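Local coordinates for C protein alpha-antigen (PDB 1YWM) that may play a role in both virulence and immunity as a cell-wall-anchored surface protein of group B Streptococcus, here represented by its N-terminal domain, at residues A[65-71]-A[91-97]; A[24-29]-A[57-62]; A[40-46]-A[117-123]; A[21-25]-A[103-107]. One frame throughout, in Å; residues are numbered along the deposited sequence.

Contact 1. Residues A[65-71]-A[91-97]; sequences FTAKYVF and SLTYNIF
Phe97 reaches across, its ring edge near Thr66 O and its CE1 4.0 Å from Lys68 CB. With CG anti to the carbonyl carbon (chi1 -61°), the ring leans along the sheet toward Lys68 and Asn95. The same face carries Val70, whose CG2 meets Asn95 ND2 at 3.5 Å. On the other face Phe71 and Leu92 lie side by side, with Phe71 CE2 3.7 Å from Leu92 CD1; that methyl also touches Tyr69 CB, and Ala67 CB packs on Ile96 CD1 at 3.8 Å. This face turns toward strand 59-61 of the beta sandwich. Three antiparallel hydrogen-bonded pairs join the strands, Lys68 N to Asn95 O being 3.0 Å. Val70 O accepts from Thr93 N and from a water that also bonds Ser91 OG and Thr93 OG1. Thr66 and Phe97 line the pocket of a bound dimercaptobutanediol, probably from the crystallisation liquor. The inner face is mainly apolar, Tyr69 OH and Tyr94 OH bonding Val81 and Pro55, while the outer mixes Phe97 and Val70 with polar groups and water.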
loop_
_atom_site.group_PDB
_atom_site.type_symbol
_atom_site.label_atom_id
_atom_site.label_comp_id
_atom_site.label_asym_id
_atom_site.label_seq_id
_atom_site.Cartn_x
_atom_site.Cartn_y
_atom_site.Cartn_z
ATOM N N PHE A 65 -13.340 -23.856 -9.918
ATOM C CA PHE A 65 -13.207 -22.609 -10.670
ATOM C C PHE A 65 -11.816 -22.006 -10.531
ATOM O O PHE A 65 -11.157 -22.187 -9.502
ATOM C CB PHE A 65 -14.269 -21.623 -10.189
ATOM C CG PHE A 65 -15.659 -22.051 -10.542
ATOM C CD1 PHE A 65 -16.429 -22.772 -9.638
ATOM C CD2 PHE A 65 -16.169 -21.802 -11.806
ATOM C CE1 PHE A 65 -17.710 -23.198 -9.974
ATOM C CE2 PHE A 65 -17.476 -22.241 -12.155
ATOM C CZ PHE A 65 -18.229 -22.932 -11.230
ATOM N N THR A 66 -11.359 -21.321 -11.571
ATOM C CA THR A 66 -10.106 -20.567 -11.494
ATOM C C THR A 66 -10.359 -19.102 -11.838
ATOM O O THR A 66 -11.400 -18.766 -12.398
ATOM C CB THR A 66 -9.037 -21.143 -12.440
ATOM O OG1 THR A 66 -9.533 -21.141 -13.786
ATOM C CG2 THR A 66 -8.762 -22.647 -12.123
ATOM N N ALA A 67 -9.395 -18.237 -11.525
ATOM C CA ALA A 67 -9.536 -16.805 -11.790
ATOM C C ALA A 67 -8.292 -16.320 -12.489
ATOM O O ALA A 67 -7.206 -16.842 -12.234
ATOM C CB ALA A 67 -9.735 -16.040 -10.464
ATOM N N LYS A 68 -8.462 -15.380 -13.415
ATOM C CA LYS A 68 -7.327 -14.686 -14.022
ATOM C C LYS A 68 -7.617 -13.212 -13.804
ATOM O O LYS A 68 -8.738 -12.757 -14.056
ATOM C CB LYS A 68 -7.173 -15.012 -15.519
ATOM C CG LYS A 68 -6.105 -14.118 -16.194
ATOM C CD LYS A 68 -5.281 -14.750 -17.326
ATOM C CE LYS A 68 -3.838 -14.173 -17.346
ATOM N NZ LYS A 68 -3.539 -13.156 -18.387
ATOM N N TYR A 69 -6.646 -12.482 -13.260
ATOM C CA TYR A 69 -6.886 -11.054 -13.000
ATOM C C TYR A 69 -6.498 -10.182 -14.169
ATOM O O TYR A 69 -5.632 -10.536 -14.972
ATOM C CB TYR A 69 -6.151 -10.598 -11.732
ATOM C CG TYR A 69 -4.649 -10.669 -11.766
ATOM C CD1 TYR A 69 -3.964 -11.731 -11.157
ATOM C CD2 TYR A 69 -3.911 -9.648 -12.345
ATOM C CE1 TYR A 69 -2.546 -11.768 -11.159
ATOM C CE2 TYR A 69 -2.527 -9.676 -12.372
ATOM C CZ TYR A 69 -1.855 -10.730 -11.755
ATOM O OH TYR A 69 -0.482 -10.711 -11.793
ATOM N N VAL A 70 -7.140 -9.017 -14.272
ATOM C CA VAL A 70 -6.805 -8.081 -15.334
ATOM C C VAL A 70 -6.945 -6.733 -14.700
ATOM O O VAL A 70 -7.967 -6.440 -14.074
ATOM C CB VAL A 70 -7.795 -8.109 -16.578
ATOM C CG1 VAL A 70 -7.177 -7.232 -17.715
ATOM C CG2 VAL A 70 -8.021 -9.504 -17.065
ATOM N N PHE A 71 -5.915 -5.916 -14.866
ATOM C CA PHE A 71 -5.979 -4.519 -14.440
ATOM C C PHE A 71 -6.316 -3.673 -15.660
ATOM O O PHE A 71 -5.887 -3.977 -16.782
ATOM C CB PHE A 71 -4.596 -4.059 -13.907
ATOM C CG PHE A 71 -4.171 -4.730 -12.625
ATOM C CD1 PHE A 71 -3.171 -5.698 -12.627
ATOM C CD2 PHE A 71 -4.733 -4.356 -11.406
ATOM C CE1 PHE A 71 -2.737 -6.307 -11.436
ATOM C CE2 PHE A 71 -4.320 -4.978 -10.201
ATOM C CZ PHE A 71 -3.313 -5.944 -10.222
ATOM N N SER A 91 -8.690 -0.186 -12.208
ATOM C CA SER A 91 -9.606 -1.228 -11.799
ATOM C C SER A 91 -8.880 -2.560 -11.809
ATOM O O SER A 91 -7.811 -2.728 -12.469
ATOM C CB SER A 91 -10.847 -1.272 -12.715
ATOM O OG SER A 91 -10.496 -1.849 -13.975
ATOM N N LEU A 92 -9.438 -3.467 -11.015
ATOM C CA LEU A 92 -8.954 -4.822 -10.850
ATOM C C LEU A 92 -10.184 -5.709 -11.087
ATOM O O LEU A 92 -11.245 -5.492 -10.480
ATOM C CB LEU A 92 -8.363 -5.024 -9.436
ATOM C CG LEU A 92 -8.098 -6.468 -8.932
ATOM C CD1 LEU A 92 -7.207 -7.340 -9.866
ATOM C CD2 LEU A 92 -7.516 -6.469 -7.523
ATOM N N THR A 93 -10.057 -6.661 -12.015
ATOM C CA THR A 93 -11.172 -7.556 -12.320
ATOM C C THR A 93 -10.671 -8.983 -12.264
ATOM O O THR A 93 -9.591 -9.241 -12.732
ATOM C CB THR A 93 -11.692 -7.292 -13.735
ATOM O OG1 THR A 93 -12.166 -5.943 -13.823
ATOM C CG2 THR A 93 -12.944 -8.176 -14.017
ATOM N N TYR A 94 -11.479 -9.885 -11.706
ATOM C CA TYR A 94 -11.165 -11.291 -11.722
ATOM C C TYR A 94 -12.167 -11.912 -12.701
ATOM O O TYR A 94 -13.376 -11.828 -12.501
ATOM C CB TYR A 94 -11.337 -11.872 -10.334
ATOM C CG TYR A 94 -10.324 -11.311 -9.362
ATOM C CD1 TYR A 94 -9.057 -11.890 -9.240
ATOM C CD2 TYR A 94 -10.612 -10.155 -8.634
ATOM C CE1 TYR A 94 -8.091 -11.362 -8.333
ATOM C CE2 TYR A 94 -9.658 -9.607 -7.734
ATOM C CZ TYR A 94 -8.414 -10.226 -7.593
ATOM O OH TYR A 94 -7.501 -9.708 -6.687
ATOM N N ASN A 95 -11.648 -12.494 -13.760
ATOM C CA ASN A 95 -12.482 -13.251 -14.699
ATOM C C ASN A 95 -12.471 -14.697 -14.203
ATOM O O ASN A 95 -11.414 -15.251 -13.994
ATOM C CB ASN A 95 -11.888 -13.115 -16.118
ATOM C CG ASN A 95 -12.044 -11.670 -16.673
ATOM O OD1 ASN A 95 -13.023 -11.001 -16.373
ATOM N ND2 ASN A 95 -11.056 -11.193 -17.435
ATOM N N ILE A 96 -13.651 -15.303 -14.087
ATOM C CA ILE A 96 -13.801 -16.595 -13.439
ATOM C C ILE A 96 -14.099 -17.634 -14.549
ATOM O O ILE A 96 -14.946 -17.390 -15.417
ATOM C CB ILE A 96 -14.952 -16.549 -12.414
ATOM C CG1 ILE A 96 -14.793 -15.350 -11.432
ATOM C CG2 ILE A 96 -15.061 -17.856 -11.635
ATOM C CD1 ILE A 96 -13.425 -15.304 -10.724
ATOM N N PHE A 97 -13.409 -18.760 -14.481
ATOM C CA PHE A 97 -13.485 -19.813 -15.508
ATOM C C PHE A 97 -13.823 -21.168 -14.894
ATOM O O PHE A 97 -13.301 -21.506 -13.830
ATOM C CB PHE A 97 -12.127 -19.927 -16.222
ATOM C CG PHE A 97 -11.723 -18.665 -16.934
ATOM C CD1 PHE A 97 -10.950 -17.696 -16.276
ATOM C CD2 PHE A 97 -12.184 -18.397 -18.213
ATOM C CE1 PHE A 97 -10.617 -16.491 -16.913
ATOM C CE2 PHE A 97 -11.835 -17.206 -18.876
ATOM C CZ PHE A 97 -11.038 -16.246 -18.205
HETATM O O HOH W 1 -9.862 -4.439 -14.614
#

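Contact 2. Residues A[24-29]-A[57-62]; sequences SAATLN and QLIVLE
Thr27 holds OG1 anti to its backbone N (chi1 -176°), which sends the hydroxyl to Ser19 O and lays CG2 against Val60 CB, 3.9 Å away. Val60 runs beside Thr27 in the same direction; its chi1 of 174° puts CG2 anti to the carbonyl carbon, beside the backbone N, where it reaches Asn29 CB. Between these two residues the backbone makes a hydrogen-bonded antiparallel pair, Val60 N to Thr27 O at 2.7 Å and Thr27 N to Val60 O at 2.9 Å. Strands 26-28 and 59-61 form a two-stranded sheet that packs against the larger sheet of the fibronectin-like beta sandwich: Ala26 and Ile59 touch Ile96 and Tyr94 respectively, while Ile59 and Leu61 both rest on Ala67. On this inward face Ala26 CB lies 4.1 Å from Leu61 CD2. Farther along, Leu28 and Ile59 cross at about a right angle, with Leu28 CD1 4.0 Å from Ile59 CG2. The pairing extends past both strand ends. Glu62 N donates almost straight to Ala25 O (175° at the hydrogen), whereas Asn29 N approaches Leu58 O from above the carbonyl plane, at 2.7 Å. Ser24 OG accepts from Ala26 N in an ST turn and is also hydrogen-bonded to Asp112.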
loop_
_atom_site.group_PDB
_atom_site.type_symbol
_atom_site.label_atom_id
_atom_site.label_comp_id
_atom_site.label_asym_id
_atom_site.label_seq_id
_atom_site.Cartn_x
_atom_site.Cartn_y
_atom_site.Cartn_z
ATOM N N SER A 24 -21.898 -15.819 -8.088
ATOM C CA SER A 24 -20.443 -15.799 -8.369
ATOM C C SER A 24 -19.679 -16.887 -7.645
ATOM O O SER A 24 -19.974 -17.203 -6.495
ATOM C CB SER A 24 -19.788 -14.441 -8.024
ATOM O OG SER A 24 -18.372 -14.499 -8.212
ATOM N N ALA A 25 -18.657 -17.426 -8.309
ATOM C CA ALA A 25 -17.832 -18.460 -7.699
ATOM C C ALA A 25 -16.618 -17.864 -6.991
ATOM O O ALA A 25 -15.728 -18.596 -6.527
ATOM C CB ALA A 25 -17.394 -19.454 -8.775
ATOM N N ALA A 26 -16.556 -16.534 -6.925
ATOM C CA ALA A 26 -15.421 -15.870 -6.275
ATOM C C ALA A 26 -15.915 -14.853 -5.256
ATOM O O ALA A 26 -16.979 -14.268 -5.419
ATOM C CB ALA A 26 -14.520 -15.178 -7.302
ATOM N N THR A 27 -15.131 -14.643 -4.209
ATOM C CA THR A 27 -15.441 -13.573 -3.280
ATOM C C THR A 27 -14.158 -12.897 -2.767
ATOM O O THR A 27 -13.123 -13.532 -2.575
ATOM C CB THR A 27 -16.356 -14.083 -2.127
ATOM O OG1 THR A 27 -16.726 -12.978 -1.288
ATOM C CG2 THR A 27 -15.604 -14.998 -1.196
ATOM N N LEU A 28 -14.258 -11.599 -2.544
ATOM C CA LEU A 28 -13.110 -10.796 -2.139
ATOM C C LEU A 28 -12.673 -11.217 -0.742
ATOM O O LEU A 28 -13.511 -11.348 0.144
ATOM C CB LEU A 28 -13.516 -9.322 -2.144
ATOM C CG LEU A 28 -12.516 -8.265 -2.576
ATOM C CD1 LEU A 28 -11.933 -8.598 -3.929
ATOM C CD2 LEU A 28 -13.190 -6.891 -2.587
ATOM N N ASN A 29 -11.378 -11.470 -0.560
ATOM C CA ASN A 29 -10.823 -11.797 0.756
ATOM C C ASN A 29 -10.558 -10.536 1.621
ATOM O O ASN A 29 -9.445 -9.997 1.637
ATOM C CB ASN A 29 -9.547 -12.625 0.595
ATOM C CG ASN A 29 -9.081 -13.256 1.908
ATOM O OD1 ASN A 29 -9.617 -12.969 2.981
ATOM N ND2 ASN A 29 -8.072 -14.110 1.821
ATOM N N GLN A 57 -4.400 -13.903 -4.473
ATOM C CA GLN A 57 -4.568 -14.180 -3.053
ATOM C C GLN A 57 -5.619 -13.267 -2.413
ATOM O O GLN A 57 -5.997 -13.482 -1.268
ATOM C CB GLN A 57 -3.209 -14.132 -2.316
ATOM C CG GLN A 57 -2.284 -15.295 -2.710
ATOM C CD GLN A 57 -0.875 -15.191 -2.150
ATOM O OE1 GLN A 57 -0.598 -14.370 -1.273
ATOM N NE2 GLN A 57 0.023 -16.029 -2.664
ATOM N N LEU A 58 -6.140 -12.297 -3.175
ATOM C CA LEU A 58 -7.129 -11.359 -2.645
ATOM C C LEU A 58 -8.551 -11.857 -2.836
ATOM O O LEU A 58 -9.506 -11.203 -2.426
ATOM C CB LEU A 58 -6.947 -9.971 -3.282
ATOM C CG LEU A 58 -5.517 -9.385 -3.191
ATOM C CD1 LEU A 58 -5.438 -8.030 -3.919
ATOM C CD2 LEU A 58 -5.128 -9.233 -1.713
ATOM N N ILE A 59 -8.696 -13.026 -3.458
ATOM C CA ILE A 59 -10.030 -13.591 -3.635
ATOM C C ILE A 59 -10.107 -15.028 -3.163
ATOM O O ILE A 59 -9.089 -15.718 -3.083
ATOM C CB ILE A 59 -10.481 -13.502 -5.086
ATOM C CG1 ILE A 59 -9.461 -14.176 -6.009
ATOM C CG2 ILE A 59 -10.784 -12.051 -5.467
ATOM C CD1 ILE A 59 -10.126 -14.930 -7.112
ATOM N N VAL A 60 -11.324 -15.464 -2.839
ATOM C CA VAL A 60 -11.548 -16.849 -2.460
ATOM C C VAL A 60 -12.416 -17.487 -3.542
ATOM O O VAL A 60 -13.480 -16.972 -3.883
ATOM C CB VAL A 60 -12.222 -16.952 -1.066
ATOM C CG1 VAL A 60 -12.597 -18.402 -0.745
ATOM C CG2 VAL A 60 -11.315 -16.386 0.014
ATOM N N LEU A 61 -11.947 -18.608 -4.073
ATOM C CA LEU A 61 -12.623 -19.290 -5.173
ATOM C C LEU A 61 -13.235 -20.590 -4.720
ATOM O O LEU A 61 -12.629 -21.358 -3.953
ATOM C CB LEU A 61 -11.630 -19.635 -6.262
ATOM C CG LEU A 61 -11.283 -18.584 -7.278
ATOM C CD1 LEU A 61 -9.986 -19.032 -7.892
ATOM C CD2 LEU A 61 -12.418 -18.504 -8.317
ATOM N N GLU A 62 -14.434 -20.828 -5.219
ATOM C CA GLU A 62 -15.115 -22.106 -5.084
ATOM C C GLU A 62 -14.346 -23.208 -5.810
ATOM O O GLU A 62 -13.660 -22.961 -6.825
ATOM C CB GLU A 62 -16.535 -21.975 -5.650
ATOM C CG GLU A 62 -17.593 -21.646 -4.611
ATOM C CD GLU A 62 -18.918 -21.191 -5.216
ATOM O OE1 GLU A 62 -19.301 -21.669 -6.323
ATOM O OE2 GLU A 62 -19.582 -20.350 -4.567
#

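Contact 3. Residues A[40-46]-A[117-123]; sequences NAYIDLY and ALTIYDS
Asp44 sets its CB over one face of the Tyr121 ring, 3.8 Å from the centroid, a CH-pi contact. Beyond CB, CG stands anti to the backbone N (chi1 -175°), and the carboxylate stacks with the ring, their planes 27° apart. At the tip OD2 takes the Ser123 hydroxyl on its syn lone pair, OG to OD2 being 2.6 Å. OD1 has two donors on opposite faces of its plane: Ser123 N at 2.8 Å on the syn side, and Tyr46 N at 3.1 Å from above the plane. The latter is an N-cap bond, for Asp44 ends strand 40-44 and precedes helix 45-49. That strand runs parallel to residues 117-121 in the sandwich's mixed sheet, segment axes 20° apart, with alternating bonds such as Ala41 N to Ala117 O. Ser123 OG is also held by Arg127 of the first bundle helix. Three bonds thus fix the carboxylate's rotation. Tyr42 CD2 shares the Asp44 face, 3.5 Å from Thr119 CB; opposite, Ile120 CG2 meets Leu45 CG at 3.7 Å.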
loop_
_atom_site.group_PDB
_atom_site.type_symbol
_atom_site.label_atom_id
_atom_site.label_comp_id
_atom_site.label_asym_id
_atom_site.label_seq_id
_atom_site.Cartn_x
_atom_site.Cartn_y
_atom_site.Cartn_z
ATOM N N ASN A 40 -12.818 -2.210 -1.364
ATOM C CA ASN A 40 -11.964 -1.708 -2.417
ATOM C C ASN A 40 -10.546 -2.254 -2.293
ATOM O O ASN A 40 -10.126 -2.687 -1.208
ATOM C CB ASN A 40 -11.929 -0.181 -2.373
ATOM C CG ASN A 40 -13.290 0.410 -2.490
ATOM O OD1 ASN A 40 -14.175 -0.175 -3.131
ATOM N ND2 ASN A 40 -13.495 1.550 -1.845
ATOM N N ALA A 41 -9.816 -2.248 -3.406
ATOM C CA ALA A 41 -8.463 -2.752 -3.378
ATOM C C ALA A 41 -7.443 -1.628 -3.399
ATOM O O ALA A 41 -7.686 -0.554 -3.961
ATOM C CB ALA A 41 -8.201 -3.747 -4.526
ATOM N N TYR A 42 -6.283 -1.922 -2.816
ATOM C CA TYR A 42 -5.129 -1.013 -2.809
ATOM C C TYR A 42 -3.884 -1.818 -3.014
ATOM O O TYR A 42 -3.748 -2.884 -2.429
ATOM C CB TYR A 42 -4.966 -0.379 -1.423
ATOM C CG TYR A 42 -6.080 0.540 -1.052
ATOM C CD1 TYR A 42 -7.309 0.039 -0.622
ATOM C CD2 TYR A 42 -5.902 1.922 -1.100
ATOM C CE1 TYR A 42 -8.358 0.904 -0.293
ATOM C CE2 TYR A 42 -6.932 2.787 -0.735
ATOM C CZ TYR A 42 -8.148 2.272 -0.348
ATOM O OH TYR A 42 -9.163 3.130 0.021
ATOM N N ILE A 43 -2.966 -1.282 -3.807
ATOM C CA ILE A 43 -1.690 -1.943 -4.101
ATOM C C ILE A 43 -0.596 -0.882 -4.048
ATOM O O ILE A 43 -0.727 0.190 -4.650
ATOM C CB ILE A 43 -1.741 -2.605 -5.506
ATOM C CG1 ILE A 43 -2.669 -3.843 -5.463
ATOM C CG2 ILE A 43 -0.337 -2.981 -5.991
ATOM C CD1 ILE A 43 -2.876 -4.534 -6.884
ATOM N N ASP A 44 0.458 -1.190 -3.303
ATOM C CA ASP A 44 1.604 -0.294 -3.139
ATOM C C ASP A 44 2.691 -0.821 -4.060
ATOM O O ASP A 44 3.109 -1.981 -3.914
ATOM C CB ASP A 44 2.055 -0.369 -1.671
ATOM C CG ASP A 44 3.159 0.609 -1.338
ATOM O OD1 ASP A 44 3.740 1.274 -2.245
ATOM O OD2 ASP A 44 3.478 0.761 -0.157
ATOM N N LEU A 45 3.116 -0.010 -5.024
ATOM C CA LEU A 45 4.135 -0.456 -5.982
ATOM C C LEU A 45 5.450 -0.819 -5.292
ATOM O O LEU A 45 6.227 -1.618 -5.817
ATOM C CB LEU A 45 4.377 0.596 -7.051
ATOM C CG LEU A 45 3.142 0.962 -7.903
ATOM C CD1 LEU A 45 3.507 1.962 -8.964
ATOM C CD2 LEU A 45 2.626 -0.302 -8.586
ATOM N N TYR A 46 5.683 -0.259 -4.100
ATOM C CA TYR A 46 6.847 -0.687 -3.303
ATOM C C TYR A 46 6.804 -2.202 -3.080
ATOM O O TYR A 46 7.825 -2.913 -3.264
ATOM C CB TYR A 46 6.880 0.074 -1.965
ATOM C CG TYR A 46 7.954 -0.418 -1.013
ATOM C CD1 TYR A 46 7.642 -1.294 0.003
ATOM C CD2 TYR A 46 9.295 0.003 -1.153
ATOM C CE1 TYR A 46 8.623 -1.759 0.879
ATOM C CE2 TYR A 46 10.294 -0.448 -0.255
ATOM C CZ TYR A 46 9.935 -1.325 0.747
ATOM O OH TYR A 46 10.869 -1.793 1.641
ATOM N N ALA A 117 -12.858 -1.673 -7.411
ATOM C CA ALA A 117 -12.183 -0.375 -7.536
ATOM C C ALA A 117 -10.768 -0.535 -6.947
ATOM O O ALA A 117 -10.609 -1.238 -5.944
ATOM C CB ALA A 117 -12.931 0.673 -6.746
ATOM N N LEU A 118 -9.782 0.084 -7.590
ATOM C CA LEU A 118 -8.365 -0.104 -7.249
ATOM C C LEU A 118 -7.685 1.267 -7.081
ATOM O O LEU A 118 -7.832 2.157 -7.917
ATOM C CB LEU A 118 -7.627 -0.902 -8.336
ATOM C CG LEU A 118 -6.106 -1.012 -8.175
ATOM C CD1 LEU A 118 -5.832 -1.738 -6.816
ATOM C CD2 LEU A 118 -5.480 -1.786 -9.372
ATOM N N THR A 119 -6.918 1.399 -6.008
ATOM C CA THR A 119 -6.076 2.565 -5.802
ATOM C C THR A 119 -4.621 2.119 -5.848
ATOM O O THR A 119 -4.226 1.248 -5.074
ATOM C CB THR A 119 -6.370 3.122 -4.388
ATOM O OG1 THR A 119 -7.686 3.669 -4.370
ATOM C CG2 THR A 119 -5.412 4.350 -4.064
ATOM N N ILE A 120 -3.826 2.679 -6.749
ATOM C CA ILE A 120 -2.429 2.293 -6.801
ATOM C C ILE A 120 -1.627 3.446 -6.180
ATOM O O ILE A 120 -1.848 4.604 -6.504
ATOM C CB ILE A 120 -1.945 2.053 -8.250
ATOM C CG1 ILE A 120 -2.756 0.916 -8.926
ATOM C CG2 ILE A 120 -0.480 1.706 -8.240
ATOM C CD1 ILE A 120 -2.542 0.876 -10.436
ATOM N N TYR A 121 -0.696 3.105 -5.306
ATOM C CA TYR A 121 0.134 4.126 -4.669
ATOM C C TYR A 121 1.541 3.603 -4.587
ATOM O O TYR A 121 1.811 2.476 -4.986
ATOM C CB TYR A 121 -0.438 4.492 -3.299
ATOM C CG TYR A 121 -0.395 3.423 -2.205
ATOM C CD1 TYR A 121 -1.310 2.365 -2.184
ATOM C CD2 TYR A 121 0.544 3.493 -1.162
ATOM C CE1 TYR A 121 -1.293 1.401 -1.147
ATOM C CE2 TYR A 121 0.569 2.535 -0.126
ATOM C CZ TYR A 121 -0.351 1.506 -0.117
ATOM O OH TYR A 121 -0.357 0.552 0.871
ATOM N N ASP A 122 2.462 4.430 -4.109
ATOM C CA ASP A 122 3.847 3.997 -4.058
ATOM C C ASP A 122 4.469 4.666 -2.852
ATOM O O ASP A 122 4.630 5.893 -2.853
ATOM C CB ASP A 122 4.588 4.441 -5.304
ATOM C CG ASP A 122 5.938 3.803 -5.423
ATOM O OD1 ASP A 122 6.391 3.145 -4.452
ATOM O OD2 ASP A 122 6.588 3.850 -6.477
ATOM N N SER A 123 4.805 3.860 -1.842
ATOM C CA SER A 123 5.446 4.391 -0.632
ATOM C C SER A 123 7.003 4.449 -0.753
ATOM O O SER A 123 7.684 4.803 0.210
ATOM C CB SER A 123 5.033 3.571 0.582
ATOM O OG SER A 123 5.527 2.243 0.478
HETATM O O HOH W 2 -9.501 1.690 -3.860
HETATM O O HOH W 3 -1.573 -1.801 0.072
#

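Contact 4. Residues A[21-25]-A[103-107]; sequences IPGSA and PHVKT
Lys106 crosses Ile21 obliquely, its NZ coming 3.6 Å from Ile21 CG2, while the aliphatic part of the chain passes over the peptides between. CG sits anti to the carbonyl carbon (chi1 -55°) and meets Gly23 O at 3.6 Å; CD lies 3.7 Å from Pro22 O. A bend at chi3 (-70°) then turns the ammonium toward a water that bridges it to Pro22 O, and NZ also bonds a glycerol, probably from the crystallisation liquor. His104 presents its ring edge to the same Gly23 carbonyl, CE1 to O being 3.4 Å, and its ND1 is 4.0 Å from Ala25 CB. Beyond the segments, ND1 is hydrogen-bonded to Asp112 and the ring meets that of Phe65. No direct hydrogen bond joins the two segments. A second water bridges the backbones, donating to Gly23 O at 2.7 Å and accepting from Thr107 N. Gly23 has positive phi (86°), the conformation expected at the third position of the type II beta turn from Ile21 to Ser24, which Ser24 N closes onto Ile21 O.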
loop_
_atom_site.group_PDB
_atom_site.type_symbol
_atom_site.label_atom_id
_atom_site.label_comp_id
_atom_site.label_asym_id
_atom_site.label_seq_id
_atom_site.Cartn_x
_atom_site.Cartn_y
_atom_site.Cartn_z
ATOM N N ILE A 21 -21.279 -11.384 -4.948
ATOM C CA ILE A 21 -22.184 -11.232 -6.081
ATOM C C ILE A 21 -23.004 -12.516 -6.238
ATOM O O ILE A 21 -22.433 -13.615 -6.266
ATOM C CB ILE A 21 -21.389 -10.938 -7.361
ATOM C CG1 ILE A 21 -20.406 -9.778 -7.128
ATOM C CG2 ILE A 21 -22.332 -10.635 -8.520
ATOM C CD1 ILE A 21 -19.158 -9.843 -8.014
ATOM N N PRO A 22 -24.332 -12.384 -6.292
ATOM C CA PRO A 22 -25.216 -13.552 -6.427
ATOM C C PRO A 22 -24.781 -14.448 -7.581
ATOM O O PRO A 22 -24.619 -13.967 -8.717
ATOM C CB PRO A 22 -26.587 -12.934 -6.735
ATOM C CG PRO A 22 -26.533 -11.564 -6.121
ATOM C CD PRO A 22 -25.090 -11.117 -6.217
ATOM N N GLY A 23 -24.552 -15.722 -7.281
ATOM C CA GLY A 23 -24.181 -16.687 -8.302
ATOM C C GLY A 23 -22.690 -16.761 -8.602
ATOM O O GLY A 23 -22.264 -17.674 -9.292
ATOM N N SER A 24 -21.898 -15.819 -8.088
ATOM C CA SER A 24 -20.443 -15.799 -8.369
ATOM C C SER A 24 -19.679 -16.887 -7.645
ATOM O O SER A 24 -19.974 -17.203 -6.495
ATOM C CB SER A 24 -19.788 -14.441 -8.024
ATOM O OG SER A 24 -18.372 -14.499 -8.212
ATOM N N ALA A 25 -18.657 -17.426 -8.309
ATOM C CA ALA A 25 -17.832 -18.460 -7.699
ATOM C C ALA A 25 -16.618 -17.864 -6.991
ATOM O O ALA A 25 -15.728 -18.596 -6.527
ATOM C CB ALA A 25 -17.394 -19.454 -8.775
ATOM N N PRO A 103 -15.345 -19.012 -19.583
ATOM C CA PRO A 103 -15.973 -18.244 -18.495
ATOM C C PRO A 103 -17.157 -18.992 -17.875
ATOM O O PRO A 103 -17.931 -19.670 -18.558
ATOM C CB PRO A 103 -16.432 -16.913 -19.177
ATOM C CG PRO A 103 -15.650 -16.802 -20.413
ATOM C CD PRO A 103 -15.300 -18.261 -20.856
ATOM N N HIS A 104 -17.260 -18.876 -16.554
ATOM C CA HIS A 104 -18.412 -19.306 -15.792
ATOM C C HIS A 104 -19.561 -18.361 -16.085
ATOM O O HIS A 104 -19.411 -17.149 -16.002
ATOM C CB HIS A 104 -18.053 -19.244 -14.311
ATOM C CG HIS A 104 -19.183 -19.572 -13.391
ATOM N ND1 HIS A 104 -19.373 -18.908 -12.205
ATOM C CD2 HIS A 104 -20.162 -20.511 -13.462
ATOM C CE1 HIS A 104 -20.435 -19.398 -11.591
ATOM N NE2 HIS A 104 -20.935 -20.368 -12.338
ATOM N N VAL A 105 -20.709 -18.914 -16.435
ATOM C CA VAL A 105 -21.940 -18.114 -16.548
ATOM C C VAL A 105 -22.752 -18.424 -15.317
ATOM O O VAL A 105 -22.966 -19.608 -14.971
ATOM C CB VAL A 105 -22.755 -18.438 -17.837
ATOM C CG1 VAL A 105 -24.048 -17.605 -17.915
ATOM C CG2 VAL A 105 -21.930 -18.110 -19.039
ATOM N N LYS A 106 -23.200 -17.365 -14.643
ATOM C CA LYS A 106 -23.909 -17.518 -13.376
ATOM C C LYS A 106 -25.355 -17.912 -13.613
ATOM O O LYS A 106 -25.854 -17.825 -14.727
ATOM C CB LYS A 106 -23.829 -16.208 -12.529
ATOM C CG LYS A 106 -22.370 -15.741 -12.290
ATOM C CD LYS A 106 -22.338 -14.394 -11.544
ATOM C CE LYS A 106 -22.832 -13.279 -12.459
ATOM N NZ LYS A 106 -22.559 -11.931 -11.833
ATOM N N THR A 107 -26.020 -18.316 -12.539
ATOM C CA THR A 107 -27.441 -18.675 -12.586
ATOM C C THR A 107 -28.244 -17.607 -13.321
ATOM O O THR A 107 -29.113 -17.925 -14.135
ATOM C CB THR A 107 -27.967 -18.851 -11.155
ATOM O OG1 THR A 107 -27.154 -19.805 -10.464
ATOM C CG2 THR A 107 -29.345 -19.502 -11.180
HETATM O O HOH W 4 -25.031 -11.839 -10.243
HETATM O O HOH W 5 -24.262 -19.077 -10.483
#

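In the fold
From the N terminus, the turn at 21-24 leads through Ala25 into strand 26-28, so contacts 2 and 4 share Ser24 and Ala25. Contact 2 closes first, at 57-62, and contact 1 follows in series, its strands 66-73 and 88-97 lying wholly within the longer loops that contacts 3 and 4 close. Contact 4 ends at 103-107 and contact 3 at 117-123; contact 3 starts inside the spans of contacts 2 and 4 and finishes beyond both, crossing each. Contacts 1 and 3 build one mixed sheet, where Phe71 packs on Leu118 and Ile43. Contact 2 supplies the facing sheet. Contact 4 borders the far end, about 27 Å between centres from contact 3, which adjoins the helical bundle.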